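PDB 3V7D: cell division control protein 4 from Saccharomyces cerevisiae, which recognises phosphorylated targets such as the CDK inhibitor SIC1 for an SCF ubiquitin ligase, which marks them for degradation by the proteasome. Local coordinates for residues H120-Y134 with T137-I150. The protein carries 1 engineered substitution. Residues are numbered along the deposited sequence; the frame is centred on the assembly and turned at random.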
loop_
_atom_site.group_PDB
_atom_site.type_symbol
_atom_site.label_atom_id
_atom_site.label_comp_id
_atom_site.label_asym_id
_atom_site.label_seq_id
_atom_site.Cartn_x
_atom_site.Cartn_y
_atom_site.Cartn_z
ATOM N N HIS B 120 12.038 5.813 27.742
ATOM C CA HIS B 120 13.188 5.169 28.378
ATOM C C HIS B 120 13.877 6.084 29.390
ATOM O O HIS B 120 13.534 7.261 29.517
ATOM C CB HIS B 120 14.199 4.715 27.319
ATOM C CG HIS B 120 13.735 3.551 26.502
ATOM N ND1 HIS B 120 14.338 2.312 26.562
ATOM C CD2 HIS B 120 12.717 3.431 25.617
ATOM C CE1 HIS B 120 13.719 1.485 25.741
ATOM N NE2 HIS B 120 12.731 2.137 25.155
ATOM N N MET B 121 14.857 5.537 30.102
ATOM C CA MET B 121 15.631 6.318 31.061
ATOM C C MET B 121 16.542 7.331 30.372
ATOM O O MET B 121 16.939 8.328 30.974
ATOM C CB MET B 121 16.437 5.403 31.985
ATOM C CG MET B 121 15.618 4.834 33.137
ATOM S SD MET B 121 16.521 3.630 34.127
ATOM C CE MET B 121 16.382 2.169 33.102
ATOM N N THR B 122 16.875 7.073 29.111
ATOM C CA THR B 122 17.618 8.041 28.312
ATOM C C THR B 122 16.653 8.777 27.389
ATOM O O THR B 122 15.576 8.269 27.077
ATOM C CB THR B 122 18.733 7.376 27.481
ATOM O OG1 THR B 122 18.170 6.362 26.640
ATOM C CG2 THR B 122 19.774 6.748 28.394
ATOM N N SER B 123 17.037 9.973 26.956
ATOM C CA SER B 123 16.146 10.810 26.159
ATOM C C SER B 123 16.141 10.411 24.683
ATOM O O SER B 123 15.251 10.806 23.931
ATOM C CB SER B 123 16.513 12.287 26.311
ATOM O OG SER B 123 17.815 12.539 25.821
ATOM N N VAL B 124 17.127 9.622 24.276
ATOM C CA VAL B 124 17.226 9.189 22.888
ATOM C C VAL B 124 16.743 7.752 22.710
ATOM O O VAL B 124 17.217 6.839 23.382
ATOM C CB VAL B 124 18.675 9.290 22.363
ATOM C CG1 VAL B 124 18.743 8.847 20.912
ATOM C CG2 VAL B 124 19.203 10.708 22.517
ATOM N N ILE B 125 15.796 7.562 21.800
ATOM C CA ILE B 125 15.322 6.231 21.447
ATOM C C ILE B 125 15.994 5.821 20.143
ATOM O O ILE B 125 16.009 6.590 19.185
ATOM C CB ILE B 125 13.793 6.217 21.263
ATOM C CG1 ILE B 125 13.101 6.782 22.503
ATOM C CG2 ILE B 125 13.297 4.817 20.945
ATOM C CD1 ILE B 125 13.533 6.132 23.789
ATOM N N THR B 126 16.549 4.613 20.104
ATOM C CA THR B 126 17.386 4.206 18.977
ATOM C C THR B 126 16.650 3.375 17.936
ATOM O O THR B 126 17.057 3.321 16.779
ATOM C CB THR B 126 18.608 3.403 19.450
ATOM O OG1 THR B 126 18.167 2.195 20.084
ATOM C CG2 THR B 126 19.431 4.224 20.431
ATOM N N CYS B 127 15.579 2.713 18.348
ATOM C CA CYS B 127 14.846 1.852 17.431
ATOM C C CYS B 127 13.420 1.608 17.896
ATOM O O CYS B 127 13.126 1.635 19.092
ATOM C CB CYS B 127 15.583 0.527 17.215
ATOM S SG CYS B 127 16.131 -0.300 18.733
ATOM N N LEU B 128 12.539 1.384 16.929
ATOM C CA LEU B 128 11.124 1.173 17.195
ATOM C C LEU B 128 10.546 0.183 16.198
ATOM O O LEU B 128 10.812 0.265 15.000
ATOM C CB LEU B 128 10.359 2.498 17.119
ATOM C CG LEU B 128 8.868 2.503 17.483
ATOM C CD1 LEU B 128 8.479 3.834 18.108
ATOM C CD2 LEU B 128 7.985 2.223 16.271
ATOM N N GLN B 129 9.757 -0.754 16.712
ATOM C CA GLN B 129 8.968 -1.651 15.882
ATOM C C GLN B 129 7.505 -1.436 16.222
ATOM O O GLN B 129 7.161 -1.179 17.376
ATOM C CB GLN B 129 9.345 -3.108 16.145
ATOM C CG GLN B 129 10.683 -3.532 15.571
ATOM C CD GLN B 129 10.645 -3.691 14.062
ATOM O OE1 GLN B 129 10.334 -4.768 13.548
ATOM N NE2 GLN B 129 10.960 -2.616 13.344
ATOM N N PHE B 130 6.648 -1.529 15.214
ATOM C CA PHE B 130 5.212 -1.419 15.416
ATOM C C PHE B 130 4.533 -2.508 14.606
ATOM O O PHE B 130 4.358 -2.369 13.398
ATOM C CB PHE B 130 4.714 -0.043 14.967
ATOM C CG PHE B 130 3.236 0.162 15.153
ATOM C CD1 PHE B 130 2.539 -0.535 16.127
ATOM C CD2 PHE B 130 2.543 1.050 14.348
ATOM C CE1 PHE B 130 1.182 -0.352 16.294
ATOM C CE2 PHE B 130 1.184 1.239 14.512
ATOM C CZ PHE B 130 0.502 0.536 15.487
ATOM N N GLU B 131 4.180 -3.603 15.271
ATOM C CA GLU B 131 3.518 -4.737 14.627
ATOM C C GLU B 131 2.593 -5.406 15.636
ATOM O O GLU B 131 2.840 -5.346 16.844
ATOM C CB GLU B 131 4.537 -5.789 14.155
ATOM C CG GLU B 131 5.713 -5.282 13.322
ATOM C CD GLU B 131 5.308 -4.849 11.925
ATOM O OE1 GLU B 131 6.059 -4.064 11.309
ATOM O OE2 GLU B 131 4.243 -5.295 11.443
ATOM N N ASP B 132 1.534 -6.039 15.137
ATOM C CA ASP B 132 0.737 -6.966 15.935
ATOM C C ASP B 132 0.188 -6.357 17.218
ATOM O O ASP B 132 0.171 -7.025 18.256
ATOM C CB ASP B 132 1.587 -8.180 16.312
ATOM C CG ASP B 132 1.057 -9.469 15.737
ATOM O OD1 ASP B 132 -0.154 -9.533 15.438
ATOM O OD2 ASP B 132 1.855 -10.419 15.600
ATOM N N ASN B 133 -0.223 -5.094 17.153
ATOM C CA ASN B 133 -0.739 -4.379 18.320
ATOM C C ASN B 133 0.306 -4.164 19.417
ATOM O O ASN B 133 -0.027 -3.813 20.548
ATOM C CB ASN B 133 -1.992 -5.070 18.864
ATOM C CG ASN B 133 -3.026 -5.318 17.783
ATOM O OD1 ASN B 133 -3.393 -4.409 17.036
ATOM N ND2 ASN B 133 -3.490 -6.558 17.681
ATOM N N TYR B 134 1.572 -4.376 19.070
ATOM C CA TYR B 134 2.675 -4.054 19.964
ATOM C C TYR B 134 3.441 -2.852 19.443
ATOM O O TYR B 134 3.665 -2.717 18.239
ATOM C CB TYR B 134 3.661 -5.213 20.074
ATOM C CG TYR B 134 3.161 -6.440 20.792
ATOM C CD1 TYR B 134 2.698 -6.366 22.099
ATOM C CD2 TYR B 134 3.200 -7.686 20.176
ATOM C CE1 TYR B 134 2.255 -7.497 22.765
ATOM C CE2 TYR B 134 2.761 -8.821 20.829
ATOM C CZ TYR B 134 2.291 -8.723 22.123
ATOM O OH TYR B 134 1.855 -9.858 22.771
ATOM N N THR B 137 10.227 -0.508 21.689
ATOM C CA THR B 137 11.296 0.476 21.572
ATOM C C THR B 137 12.568 0.029 22.279
ATOM O O THR B 137 12.521 -0.662 23.297
ATOM C CB THR B 137 10.881 1.835 22.167
ATOM O OG1 THR B 137 10.376 1.636 23.492
ATOM C CG2 THR B 137 9.809 2.501 21.308
ATOM N N GLY B 138 13.705 0.446 21.735
ATOM C CA GLY B 138 14.991 0.205 22.361
ATOM C C GLY B 138 15.742 1.510 22.558
ATOM O O GLY B 138 15.546 2.470 21.809
ATOM N N ALA B 139 16.595 1.556 23.576
ATOM C CA ALA B 139 17.420 2.737 23.805
ATOM C C ALA B 139 18.798 2.388 24.356
ATOM O O ALA B 139 19.131 1.216 24.554
ATOM C CB ALA B 139 16.708 3.714 24.725
ATOM N N ASP B 140 19.599 3.418 24.608
ATOM C CA ASP B 140 20.941 3.217 25.123
ATOM C C ASP B 140 20.921 2.968 26.626
ATOM O O ASP B 140 21.971 2.856 27.257
ATOM C CB ASP B 140 21.838 4.407 24.788
ATOM C CG ASP B 140 23.264 3.988 24.494
ATOM O OD1 ASP B 140 23.452 3.041 23.700
ATOM O OD2 ASP B 140 24.197 4.591 25.067
ATOM N N ASP B 141 19.721 2.876 27.194
ATOM C CA ASP B 141 19.559 2.540 28.605
ATOM C C ASP B 141 19.531 1.026 28.801
ATOM O O ASP B 141 19.147 0.540 29.863
ATOM C CB ASP B 141 18.289 3.185 29.182
ATOM C CG ASP B 141 17.006 2.596 28.603
ATOM O OD1 ASP B 141 17.053 1.970 27.522
ATOM O OD2 ASP B 141 15.940 2.767 29.229
ATOM N N LYS B 142 19.920 0.297 27.756
ATOM C CA LYS B 142 20.012 -1.166 27.772
ATOM C C LYS B 142 18.652 -1.868 27.859
ATOM O O LYS B 142 18.591 -3.093 27.986
ATOM C CB LYS B 142 20.935 -1.654 28.902
ATOM C CG LYS B 142 22.309 -0.993 28.936
ATOM C CD LYS B 142 23.114 -1.444 30.160
ATOM C CE LYS B 142 24.439 -0.707 30.249
ATOM N NZ LYS B 142 25.245 -1.121 31.437
ATOM N N MET B 143 17.571 -1.099 27.766
ATOM C CA MET B 143 16.225 -1.641 27.936
ATOM C C MET B 143 15.418 -1.743 26.644
ATOM O O MET B 143 15.618 -0.984 25.697
ATOM C CB MET B 143 15.438 -0.798 28.942
ATOM C CG MET B 143 16.083 -0.710 30.311
ATOM S SD MET B 143 16.427 -2.344 30.982
ATOM C CE MET B 143 16.929 -1.927 32.652
ATOM N N ILE B 144 14.491 -2.694 26.629
ATOM C CA ILE B 144 13.501 -2.806 25.570
ATOM C C ILE B 144 12.126 -2.649 26.204
ATOM O O ILE B 144 11.791 -3.359 27.152
ATOM C CB ILE B 144 13.570 -4.175 24.875
ATOM C CG1 ILE B 144 14.929 -4.366 24.201
ATOM C CG2 ILE B 144 12.451 -4.311 23.858
ATOM C CD1 ILE B 144 15.080 -5.699 23.495
ATOM N N ARG B 145 11.334 -1.713 25.696
ATOM C CA ARG B 145 10.006 -1.492 26.252
ATOM C C ARG B 145 8.921 -1.903 25.270
ATOM O O ARG B 145 9.018 -1.637 24.073
ATOM C CB ARG B 145 9.829 -0.038 26.701
ATOM C CG ARG B 145 10.731 0.348 27.872
ATOM C CD ARG B 145 10.579 1.812 28.265
ATOM N NE ARG B 145 9.320 2.088 28.957
ATOM C CZ ARG B 145 9.134 1.927 30.264
ATOM N NH1 ARG B 145 10.118 1.477 31.025
ATOM N NH2 ARG B 145 7.960 2.207 30.813
ATOM N N VAL B 146 7.893 -2.561 25.793
ATOM C CA VAL B 146 6.801 -3.071 24.983
ATOM C C VAL B 146 5.495 -2.395 25.381
ATOM O O VAL B 146 5.160 -2.314 26.568
ATOM C CB VAL B 146 6.646 -4.596 25.149
ATOM C CG1 VAL B 146 5.554 -5.125 24.232
ATOM C CG2 VAL B 146 7.970 -5.301 24.874
ATOM N N TYR B 147 4.759 -1.917 24.382
ATOM C CA TYR B 147 3.503 -1.224 24.622
ATOM C C TYR B 147 2.355 -1.880 23.858
ATOM O O TYR B 147 2.550 -2.471 22.792
ATOM C CB TYR B 147 3.604 0.243 24.191
ATOM C CG TYR B 147 4.710 1.053 24.838
ATOM C CD1 TYR B 147 6.033 0.928 24.419
ATOM C CD2 TYR B 147 4.425 1.979 25.835
ATOM C CE1 TYR B 147 7.039 1.681 24.995
ATOM C CE2 TYR B 147 5.428 2.739 26.420
ATOM C CZ TYR B 147 6.731 2.587 25.994
ATOM O OH TYR B 147 7.729 3.341 26.571
ATOM N N ASP B 148 1.156 -1.756 24.418
ATOM C CA ASP B 148 -0.083 -2.197 23.793
ATOM C C ASP B 148 -0.646 -1.010 23.020
ATOM O O ASP B 148 -0.978 0.009 23.613
ATOM C CB ASP B 148 -1.054 -2.620 24.901
ATOM C CG ASP B 148 -2.386 -3.136 24.377
ATOM O OD1 ASP B 148 -2.788 -2.804 23.244
ATOM O OD2 ASP B 148 -3.052 -3.874 25.132
ATOM N N SER B 149 -0.765 -1.132 21.700
ATOM C CA SER B 149 -1.240 -0.005 20.894
ATOM C C SER B 149 -2.764 0.097 20.851
ATOM O O SER B 149 -3.312 1.132 20.471
ATOM C CB SER B 149 -0.665 -0.053 19.473
ATOM O OG SER B 149 -0.932 -1.296 18.846
ATOM N N ILE B 150 -3.446 -0.976 21.242
ATOM C CA ILE B 150 -4.905 -0.972 21.281
ATOM C C ILE B 150 -5.406 -0.213 22.509
ATOM O O ILE B 150 -6.185 0.735 22.392
ATOM C CB ILE B 150 -5.483 -2.404 21.290
ATOM C CG1 ILE B 150 -5.110 -3.145 20.002
ATOM C CG2 ILE B 150 -7.002 -2.369 21.465
ATOM C CD1 ILE B 150 -5.602 -4.577 19.965
#
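The imidazole of His120 lies between Ala139 CB, set toward the rim of one face, and Arg145 CD, centred over the other at 3.8 Å from the ring centroid; both are CH-pi contacts. At its edge sit Asp141, Thr137 and the carbonyl of Met143. This is the WD40 structural tetrad of Asp141, His120 and Thr137, with Tyr147 probably standing where the family usually has tryptophan, in the first WD repeat of the substrate-binding Cdc4 beta-propeller. With CG anti to its own carbonyl carbon (chi1 -71°), the ring slots between Ala139 and Arg145. ND1 donates to Asp141 OD1 at 2.9 Å, on the syn side of a carboxylate turned 60° from the ring. At the far edge NE2 and Thr137 OG1 share a hydrogen bond of 2.9 Å; the two bonds grip both nitrogens and fix the ring's rotation. Met143 N closes an Asx turn on Asp141 OD1, approaching from the face opposite ND1, while Met121 N reaches OD2 from above the carboxylate plane. With an alanine in place of Asp141, His120 ND1 and the amides of Met121 and Met143 would probably lack their acceptor, and the imidazole would turn more freely. Arg145 NE bonds in the guanidinium plane to Tyr147 OH, which also hydrogen-bonds Arg118 O, and NH1 to Gln157. Strand 125-131 joins through a classic beta bulge, Thr126 and Cys127 both facing Gly138. Within the type I' turn Glu131-Tyr134, Asn133 O accepts from Ser149 N at 3.0 Å, and Ser149 OG meets the edge of the Phe130 ring at CE1, 3.4 Å away.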